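Local coordinates for mandelate racemase/muconate lactonizing enzyme-like protein (Roseovarius sp. TM1035, PDB 3RCY), which probably catalyses a magnesium-dependent isomerisation or related reaction that begins with proton abstraction beside a carboxylate, as in other members of the enolase superfamily, at residues Asp156-Gly161 / Ala198-Lys203; Tyr162-Phe167 / Ile332-Ser337. One frame throughout, in Å; residues are numbered along the deposited sequence. Where two conformers were deposited one is given.

Interaction 1 of 2, residues Asp156-Gly161 / Ala198-Lys203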
loop_
_atom_site.group_PDB
_atom_site.type_symbol
_atom_site.label_atom_id
_atom_site.label_comp_id
_atom_site.label_asym_id
_atom_site.label_seq_id
_atom_site.Cartn_x
_atom_site.Cartn_y
_atom_site.Cartn_z
ATOM N N ASP A 156 5.360 -35.083 -32.303
ATOM C CA ASP A 156 4.507 -36.254 -32.157
ATOM C C ASP A 156 3.256 -35.967 -31.305
ATOM O O ASP A 156 2.156 -36.376 -31.665
ATOM C CB ASP A 156 5.297 -37.439 -31.599
ATOM C CG ASP A 156 4.537 -38.739 -31.720
ATOM O OD1 ASP A 156 4.196 -39.149 -32.852
ATOM O OD2 ASP A 156 4.258 -39.343 -30.678
ATOM N N CYS A 157 3.418 -35.262 -30.184
ATOM C CA CYS A 157 2.263 -34.865 -29.365
ATOM C C CYS A 157 1.241 -34.060 -30.169
ATOM O O CYS A 157 0.034 -34.304 -30.101
ATOM C CB CYS A 157 2.716 -34.050 -28.149
ATOM S SG CYS A 157 3.496 -35.034 -26.911
ATOM N N VAL A 158 1.742 -33.103 -30.936
ATOM C CA VAL A 158 0.890 -32.240 -31.746
ATOM C C VAL A 158 0.191 -33.013 -32.868
ATOM O O VAL A 158 -1.002 -32.810 -33.116
ATOM C CB VAL A 158 1.683 -31.023 -32.272
ATOM C CG1 VAL A 158 0.900 -30.272 -33.336
ATOM C CG2 VAL A 158 2.021 -30.108 -31.103
ATOM N N ALA A 159 0.921 -33.914 -33.520
ATOM C CA ALA A 159 0.333 -34.765 -34.558
ATOM C C ALA A 159 -0.864 -35.530 -33.991
ATOM O O ALA A 159 -1.886 -35.666 -34.664
ATOM C CB ALA A 159 1.375 -35.733 -35.118
ATOM N N ARG A 160 -0.740 -35.927 -32.747
ATOM C CA ARG A 160 -1.690 -36.729 -32.021
ATOM C C ARG A 160 -2.823 -35.869 -31.461
ATOM O O ARG A 160 -3.662 -36.390 -30.815
ATOM C CB ARG A 160 -1.003 -37.457 -30.857
ATOM C CG ARG A 160 -0.492 -38.888 -31.004
ATOM C CD ARG A 160 0.723 -39.243 -30.073
ATOM N NE ARG A 160 0.820 -38.603 -28.719
ATOM C CZ ARG A 160 1.956 -38.470 -28.015
ATOM N NH1 ARG A 160 1.952 -38.139 -26.703
ATOM N NH2 ARG A 160 3.110 -38.702 -28.611
ATOM N N GLY A 161 -2.818 -34.573 -31.710
ATOM C CA GLY A 161 -3.886 -33.666 -31.306
ATOM C C GLY A 161 -3.692 -32.811 -30.061
ATOM O O GLY A 161 -4.538 -31.969 -29.772
ATOM N N ALA A 198 9.508 -23.920 -32.954
ATOM C CA ALA A 198 9.709 -24.167 -34.386
ATOM C C ALA A 198 9.007 -25.458 -34.836
ATOM O O ALA A 198 8.486 -25.519 -35.947
ATOM C CB ALA A 198 11.193 -24.193 -34.735
ATOM N N ALA A 199 8.970 -26.463 -33.959
ATOM C CA ALA A 199 8.333 -27.746 -34.265
ATOM C C ALA A 199 6.803 -27.699 -34.204
ATOM O O ALA A 199 6.133 -28.372 -34.994
ATOM C CB ALA A 199 8.869 -28.854 -33.353
ATOM N N VAL A 200 6.248 -26.913 -33.281
ATOM C CA VAL A 200 4.785 -26.879 -33.119
ATOM C C VAL A 200 4.094 -25.659 -33.754
ATOM O O VAL A 200 2.884 -25.691 -33.988
ATOM C CB VAL A 200 4.348 -27.027 -31.637
ATOM C CG1 VAL A 200 5.033 -28.228 -30.984
ATOM C CG2 VAL A 200 4.619 -25.745 -30.839
ATOM N N GLY A 201 4.859 -24.598 -34.022
ATOM C CA GLY A 201 4.307 -23.339 -34.538
ATOM C C GLY A 201 3.157 -22.827 -33.683
ATOM O O GLY A 201 3.270 -22.773 -32.449
ATOM N N ASP A 202 2.054 -22.464 -34.339
ATOM C CA ASP A 202 0.818 -22.047 -33.653
ATOM C C ASP A 202 -0.107 -23.194 -33.277
ATOM O O ASP A 202 -1.207 -22.953 -32.794
ATOM C CB ASP A 202 -0.006 -21.106 -34.529
ATOM C CG ASP A 202 0.620 -19.761 -34.699
ATOM O OD1 ASP A 202 1.506 -19.397 -33.900
ATOM O OD2 ASP A 202 0.210 -19.065 -35.652
ATOM N N LYS A 203 0.308 -24.432 -33.510
ATOM C CA LYS A 203 -0.590 -25.562 -33.264
ATOM C C LYS A 203 -0.672 -25.947 -31.783
ATOM O O LYS A 203 -1.606 -26.638 -31.370
ATOM C CB LYS A 203 -0.197 -26.778 -34.105
ATOM C CG LYS A 203 -0.311 -26.571 -35.616
ATOM C CD LYS A 203 0.164 -27.820 -36.357
ATOM C CE LYS A 203 -0.152 -27.750 -37.844
ATOM N NZ LYS A 203 0.054 -29.080 -38.508
#
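Val158 and Val200 bring two helix ends together, their CA atoms 6.8 Å apart, one in the last turn of helix 147-159 and the other the final residue of helix 183-200. Both chains leave their helices at a glycine with positive phi. Gly161 closes the first as a Schellman motif, while Gly201 sits in a type II' turn from Val200 to Lys203, closed by the bond from Lys203 N to Val200 O (2.9 Å). That turn folds Lys203 back beside Val200, and the two residues receive the two methyls of Val158 separately. CG2 of Val158 meets CG1 of Val200 at 3.6 Å, the side chains crossing at about a right angle. A chi1 of 168°, with CG1 opposite the backbone N, turns the other methyl of Val158 to Lys203, where CG1 lies 3.7 Å from CB and 4.0 Å from CD of the lysine. Lys203 crosses Val158 with the aliphatic part of its side chain, and the extended chain carries NZ beyond the valine. The contact is therefore apolar and small, burying 134 Å² in all. Shortening Val158 to an alanine removes both of these methyls, and the gap left between the helix ends would probably let the Lys203 chain shift away from Val200. Val158 also packs on Ala204 and Val200 on Ala154, which extends the seam up helix 147-159 and into the residue just before strand 205-208. Within the turn, Asp202 OD2 is hydrogen-bonded to Ser187 OG of a second subunit. The contact thus joins two helices on the outside of the barrel at their C-terminal ends, where each chain turns inward, one to strand 164-167 and the other to strand 205-208.

Interaction 2 of 2, residues Tyr162-Phe167 / Ile332-Ser337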
loop_
_atom_site.group_PDB
_atom_site.type_symbol
_atom_site.label_atom_id
_atom_site.label_comp_id
_atom_site.label_asym_id
_atom_site.label_seq_id
_atom_site.Cartn_x
_atom_site.Cartn_y
_atom_site.Cartn_z
ATOM N N TYR A 162 -2.603 -33.011 -29.319
ATOM C CA TYR A 162 -2.326 -32.158 -28.155
ATOM C C TYR A 162 -2.143 -30.701 -28.566
ATOM O O TYR A 162 -1.489 -30.407 -29.577
ATOM C CB TYR A 162 -1.118 -32.650 -27.359
ATOM C CG TYR A 162 -1.432 -33.875 -26.541
ATOM C CD1 TYR A 162 -2.038 -33.765 -25.289
ATOM C CD2 TYR A 162 -1.140 -35.150 -27.025
ATOM C CE1 TYR A 162 -2.342 -34.892 -24.533
ATOM C CE2 TYR A 162 -1.444 -36.282 -26.284
ATOM C CZ TYR A 162 -2.043 -36.146 -25.040
ATOM O OH TYR A 162 -2.343 -37.273 -24.313
ATOM N N THR A 163 -2.756 -29.805 -27.793
ATOM C CA THR A 163 -2.718 -28.369 -28.061
ATOM C C THR A 163 -1.792 -27.628 -27.088
ATOM O O THR A 163 -1.746 -26.395 -27.063
ATOM C CB THR A 163 -4.133 -27.754 -27.995
ATOM O OG1 THR A 163 -4.666 -27.916 -26.678
ATOM C CG2 THR A 163 -5.065 -28.416 -29.022
ATOM N N ALA A 164 -1.068 -28.390 -26.271
ATOM C CA ALA A 164 -0.107 -27.825 -25.329
ATOM C C ALA A 164 0.825 -28.928 -24.856
ATOM O O ALA A 164 0.401 -30.082 -24.688
ATOM C CB ALA A 164 -0.827 -27.158 -24.134
ATOM N N VAL A 165 2.094 -28.574 -24.671
ATOM C CA VAL A 165 3.118 -29.523 -24.246
ATOM C C VAL A 165 3.990 -28.908 -23.166
ATOM O O VAL A 165 4.272 -27.709 -23.203
ATOM C CB VAL A 165 4.000 -30.021 -25.427
ATOM C CG1 VAL A 165 3.161 -30.791 -26.442
ATOM C CG2 VAL A 165 4.756 -28.871 -26.113
ATOM N N LYS A 166 4.417 -29.745 -22.215
ATOM C CA LYS A 166 5.196 -29.290 -21.062
ATOM C C LYS A 166 6.575 -29.944 -21.005
ATOM O O LYS A 166 6.750 -31.093 -21.426
ATOM C CB LYS A 166 4.427 -29.545 -19.759
ATOM C CG LYS A 166 5.045 -28.855 -18.530
ATOM C CD LYS A 166 4.007 -28.613 -17.442
ATOM C CE LYS A 166 3.964 -29.760 -16.432
ATOM N NZ LYS A 166 2.964 -29.458 -15.361
ATOM N N PHE A 167 7.543 -29.186 -20.494
ATOM C CA PHE A 167 8.946 -29.597 -20.431
ATOM C C PHE A 167 9.676 -28.705 -19.428
ATOM O O PHE A 167 9.289 -27.543 -19.223
ATOM C CB PHE A 167 9.603 -29.495 -21.822
ATOM C CG PHE A 167 9.417 -28.150 -22.487
ATOM C CD1 PHE A 167 8.234 -27.849 -23.176
ATOM C CD2 PHE A 167 10.408 -27.175 -22.398
ATOM C CE1 PHE A 167 8.048 -26.592 -23.765
ATOM C CE2 PHE A 167 10.243 -25.926 -22.984
ATOM C CZ PHE A 167 9.059 -25.628 -23.672
ATOM N N ILE A 332 -11.884 -23.614 -16.236
ATOM C CA ILE A 332 -10.885 -24.652 -16.532
ATOM C C ILE A 332 -9.960 -24.161 -17.636
ATOM O O ILE A 332 -10.427 -23.627 -18.646
ATOM C CB ILE A 332 -11.544 -26.009 -16.965
ATOM C CG1 ILE A 332 -10.485 -27.106 -17.181
ATOM C CG2 ILE A 332 -12.358 -25.850 -18.254
ATOM C CD1 ILE A 332 -9.662 -27.451 -15.943
ATOM N N LEU A 333 -8.653 -24.344 -17.452
ATOM C CA LEU A 333 -7.692 -24.104 -18.531
ATOM C C LEU A 333 -7.404 -25.413 -19.274
ATOM O O LEU A 333 -7.735 -25.549 -20.447
ATOM C CB LEU A 333 -6.392 -23.480 -17.996
ATOM C CG LEU A 333 -5.212 -23.271 -18.963
ATOM C CD1 LEU A 333 -5.594 -22.497 -20.255
ATOM C CD2 LEU A 333 -4.104 -22.559 -18.225
ATOM N N MET A 334 -6.790 -26.373 -18.583
ATOM C CA MET A 334 -6.476 -27.676 -19.172
ATOM C C MET A 334 -6.160 -28.710 -18.083
ATOM O O MET A 334 -5.899 -28.337 -16.935
ATOM C CB MET A 334 -5.311 -27.555 -20.171
ATOM C CG MET A 334 -4.019 -26.965 -19.586
ATOM S SD MET A 334 -2.712 -26.748 -20.819
ATOM C CE MET A 334 -3.244 -25.271 -21.687
ATOM N N CYS A 335 -6.202 -29.995 -18.443
ATOM C CA CYS A 335 -5.891 -31.084 -17.510
ATOM C C CYS A 335 -4.621 -31.811 -17.904
ATOM O O CYS A 335 -4.535 -32.378 -18.997
ATOM C CB CYS A 335 -7.039 -32.098 -17.437
ATOM S SG CYS A 335 -8.366 -31.604 -16.345
ATOM N N GLU A 336 -3.640 -31.804 -17.007
ATOM C CA GLU A 336 -2.427 -32.612 -17.162
ATOM C C GLU A 336 -2.818 -34.083 -17.292
ATOM O O GLU A 336 -3.689 -34.553 -16.575
ATOM C CB GLU A 336 -1.518 -32.407 -15.942
ATOM C CG GLU A 336 -0.088 -32.913 -16.097
ATOM C CD GLU A 336 0.866 -32.321 -15.052
ATOM O OE1 GLU A 336 0.392 -31.787 -14.023
ATOM O OE2 GLU A 336 2.100 -32.387 -15.264
ATOM N N SER A 337 -2.165 -34.795 -18.211
ATOM C CA SER A 337 -2.468 -36.196 -18.479
ATOM C C SER A 337 -1.196 -37.000 -18.753
ATOM O O SER A 337 -0.185 -36.461 -19.221
ATOM C CB SER A 337 -3.444 -36.319 -19.662
ATOM O OG SER A 337 -4.587 -35.487 -19.475
#
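Inside the barrel of the enolase C-terminal domain, close to the magnesium site, Lys166 of strand 164-167 reaches across to Glu336 of strand 335-336. These strands are not direct neighbours: strand 126-131 runs between them and pairs in parallel with each, so side chains alone bridge the gap, with Ala164 lying nearest Met334 and Lys166 nearest Glu336. Lys166 sends its chain out anti to the backbone N and bends it at CG-CD (chi3 93°), which brings NZ within 3.1 Å of Glu336 OE2 in a hydrogen-bonded salt bridge. The lysine approaches from above the carboxylate, 58° out of its plane, and the two chains cross at about a right angle. NZ is shared further: it forms a salt bridge with the metal ligand Glu235 and a hydrogen bond with Tyr129 OH, and Lys166 makes a cation-pi contact with Tyr131. On the glutamate, the other oxygen, OE1, is held by the backbone N of Leu312, so both ends of the carboxylate are tied. Two residues earlier in each segment, the contact turns apolar. Ala164 CB lies against the end of Met334, 3.8 Å from SD and 3.9 Å from CE, where a bend at chi3 (77°) turns CE so that both it and SD face the alanine methyl. Leu207 packs against both of these residues and against Lys166. All four side chains are buried. Apolar packing within the barrel, with charged groups gathered round the metal toward the C-terminal ends of the strands, is the layout of active sites in the enolase superfamily.

In the fold
From the N terminus, the chain passes through strand 126-131 and helix 147-159, whose end lies in interaction 1, and then directly into strand 164-167 of interaction 2; a probable hydrogen bond from Tyr162 N to Cys157 O joins the two at this turn. Helix 183-200 follows, and interaction 1 closes a loop of 36 residues around strand 164-167. Interaction 2 closes only after 164 residues, when strand 335-336 returns to the far side of strand 126-131. The segments alternate, so the loops cross. Interaction 1 ties successive helices on the barrel's outer layer, and interaction 2 links early and late strands within it.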